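Local coordinates for chemosensory protein (Mamestra brassicae, PDB 1N8V) that binds bromo-dodecanol within an all-helical fold and probably carries long-chain, fatty-alcohol-like chemosensory ligands, at residues V30-K35 and A86-T91. Residues are numbered along the deposited sequence; the frame is centred on the assembly and turned at random.
With BDD (bromo-dodecanol), chain E.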
loop_
_atom_site.group_PDB
_atom_site.type_symbol
_atom_site.label_atom_id
_atom_site.label_comp_id
_atom_site.label_asym_id
_atom_site.label_seq_id
_atom_site.Cartn_x
_atom_site.Cartn_y
_atom_site.Cartn_z
ATOM N N VAL A 30 -5.297 -0.311 -7.434
ATOM C CA VAL A 30 -3.993 0.354 -7.454
ATOM C C VAL A 30 -3.139 -0.127 -8.618
ATOM O O VAL A 30 -2.324 0.625 -9.140
ATOM C CB VAL A 30 -3.290 0.180 -6.078
ATOM C CG1 VAL A 30 -1.879 0.656 -6.095
ATOM C CG2 VAL A 30 -4.054 0.913 -5.009
ATOM N N MET A 31 -3.348 -1.370 -9.062
ATOM C CA MET A 31 -2.625 -1.889 -10.228
ATOM C C MET A 31 -3.273 -1.435 -11.557
ATOM O O MET A 31 -2.816 -1.816 -12.629
ATOM C CB MET A 31 -2.561 -3.421 -10.199
ATOM C CG MET A 31 -1.616 -3.964 -9.167
ATOM S SD MET A 31 0.116 -3.454 -9.299
ATOM C CE MET A 31 0.500 -4.152 -10.938
ATOM N N GLU A 32 -4.320 -0.610 -11.484
ATOM C CA GLU A 32 -4.989 -0.057 -12.668
ATOM C C GLU A 32 -5.586 -1.125 -13.602
ATOM O O GLU A 32 -5.506 -1.021 -14.838
ATOM C CB GLU A 32 -4.045 0.915 -13.399
ATOM C CG GLU A 32 -3.505 2.055 -12.511
ATOM C CD GLU A 32 -2.822 3.189 -13.279
ATOM O OE1 GLU A 32 -3.513 3.842 -14.109
ATOM O OE2 GLU A 32 -1.617 3.458 -13.046
ATOM N N ARG A 33 -6.198 -2.133 -12.990
ATOM C CA ARG A 33 -6.869 -3.203 -13.735
ATOM C C ARG A 33 -8.253 -3.556 -13.172
ATOM O O ARG A 33 -8.883 -4.505 -13.640
ATOM C CB ARG A 33 -5.990 -4.449 -13.801
ATOM C CG ARG A 33 -5.651 -5.062 -12.475
ATOM C CD ARG A 33 -4.933 -6.415 -12.599
ATOM N NE ARG A 33 -4.584 -6.974 -11.298
ATOM C CZ ARG A 33 -3.353 -7.262 -10.871
ATOM N NH1 ARG A 33 -3.202 -7.777 -9.665
ATOM N NH2 ARG A 33 -2.279 -7.055 -11.621
ATOM N N GLY A 34 -8.741 -2.812 -12.180
ATOM C CA GLY A 34 -10.042 -3.041 -11.580
ATOM C C GLY A 34 -10.649 -1.740 -11.078
ATOM O O GLY A 34 -9.953 -0.717 -10.932
ATOM N N LYS A 35 -11.945 -1.779 -10.802
ATOM C CA LYS A 35 -12.667 -0.611 -10.328
ATOM C C LYS A 35 -12.182 -0.205 -8.929
ATOM O O LYS A 35 -11.795 -1.050 -8.127
ATOM C CB LYS A 35 -14.165 -0.924 -10.299
ATOM C CG LYS A 35 -14.762 -1.388 -11.629
ATOM C CD LYS A 35 -15.063 -0.250 -12.579
ATOM C CE LYS A 35 -16.094 -0.717 -13.601
ATOM N NZ LYS A 35 -16.640 0.373 -14.456
ATOM N N ALA A 86 7.299 -3.422 -8.253
ATOM C CA ALA A 86 7.781 -3.253 -9.618
ATOM C C ALA A 86 7.095 -2.096 -10.351
ATOM O O ALA A 86 7.746 -1.379 -11.119
ATOM C CB ALA A 86 7.657 -4.548 -10.431
ATOM N N LYS A 87 5.791 -1.925 -10.145
ATOM C CA LYS A 87 5.067 -0.871 -10.832
ATOM C C LYS A 87 5.357 0.509 -10.244
ATOM O O LYS A 87 5.634 1.472 -10.971
ATOM C CB LYS A 87 3.551 -1.149 -10.802
ATOM C CG LYS A 87 2.702 0.004 -11.379
ATOM C CD LYS A 87 1.238 -0.389 -11.496
ATOM C CE LYS A 87 0.351 0.815 -11.803
ATOM N NZ LYS A 87 0.555 1.323 -13.180
ATOM N N TYR A 88 5.247 0.622 -8.921
ATOM C CA TYR A 88 5.376 1.927 -8.252
ATOM C C TYR A 88 6.795 2.309 -7.817
ATOM O O TYR A 88 7.067 3.477 -7.573
ATOM C CB TYR A 88 4.416 1.974 -7.048
ATOM C CG TYR A 88 2.972 2.192 -7.482
ATOM C CD1 TYR A 88 2.486 3.465 -7.691
ATOM C CD2 TYR A 88 2.110 1.124 -7.688
ATOM C CE1 TYR A 88 1.183 3.676 -8.101
ATOM C CE2 TYR A 88 0.817 1.315 -8.101
ATOM C CZ TYR A 88 0.348 2.601 -8.294
ATOM O OH TYR A 88 -0.962 2.838 -8.697
ATOM N N ASP A 89 7.692 1.338 -7.704
ATOM C CA ASP A 89 9.076 1.615 -7.283
ATOM C C ASP A 89 10.040 0.875 -8.212
ATOM O O ASP A 89 10.829 0.064 -7.756
ATOM C CB ASP A 89 9.236 1.174 -5.826
ATOM C CG ASP A 89 10.506 1.660 -5.165
ATOM O OD1 ASP A 89 11.256 2.511 -5.729
ATOM O OD2 ASP A 89 10.823 1.192 -4.035
ATOM N N PRO A 90 9.993 1.176 -9.514
ATOM C CA PRO A 90 10.783 0.429 -10.503
ATOM C C PRO A 90 12.285 0.536 -10.310
ATOM O O PRO A 90 12.989 -0.370 -10.773
ATOM C CB PRO A 90 10.347 1.063 -11.843
ATOM C CG PRO A 90 9.904 2.395 -11.473
ATOM C CD PRO A 90 9.156 2.196 -10.171
ATOM N N THR A 91 12.789 1.579 -9.664
ATOM C CA THR A 91 14.234 1.650 -9.434
ATOM C C THR A 91 14.603 1.051 -8.075
ATOM O O THR A 91 15.785 1.084 -7.676
ATOM C CB THR A 91 14.779 3.094 -9.529
ATOM O OG1 THR A 91 14.266 3.886 -8.464
ATOM C CG2 THR A 91 14.349 3.772 -10.834
HETATM O O1 BDD E . 9.045 -0.569 -2.854
HETATM C C1 BDD E . 7.963 0.089 -2.193
HETATM C C2 BDD E . 6.618 -0.387 -2.754
HETATM C C3 BDD E . 5.478 0.130 -1.880
HETATM C C4 BDD E . 4.099 -0.386 -2.302
HETATM C C5 BDD E . 3.218 -0.627 -1.070
HETATM C C6 BDD E . 1.866 0.061 -1.146
HETATM C C7 BDD E . 1.013 -0.202 0.099
HETATM C C8 BDD E . 0.473 1.076 0.701
HETATM C C9 BDD E . -0.627 0.813 1.721
HETATM C C10 BDD E . -1.160 2.115 2.325
HETATM C C11 BDD E . -1.741 1.991 3.736
HETATM C C12 BDD E . -1.733 3.316 4.566
HETATM BR BR BDD E . -3.075 3.315 5.463
HETATM O O HOH W 1 -0.691 -1.047 -14.484
HETATM O O HOH W 2 -0.747 4.693 -10.760
#
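V30 and Y88 meet where the C-terminal ends of helices 20-30 and 78-88 converge in this all-helical insect chemosensory protein fold, the former helix closing in a Schellman motif at E32. A side chain from one helix end can bond to the final carbonyl of another, and Y88 does so: its OH donates to V30 O at 2.6 Å, in the carbonyl plane and on a lone pair (C=O...donor angle 142°). The ring brings its edge to that oxygen, while V30 CG1, anti to the backbone N (chi1 171°), packs against Y88 CE2 at 3.4 Å. The contact borders the ligand sites: V30 touches one bromo-dodecanol, and D89 OD2 accepts a hydrogen bond from O1 of another.

The outer side is looser and wet. K87 runs extended past M31, its CD 3.9 Å from M31 CE, then bends at chi4 (70°) to set NZ 3.0 Å from E32 OE2 in a salt bridge, NZ lying above the carboxylate plane. With an alanine in place of K87, E32 would probably lose its cationic mate and M31 the aliphatic chain lying along its thioether. Water links K87 NZ to M31 O; a second donates to both E32 OE2 and Y88 OH, 2.8 Å from the latter.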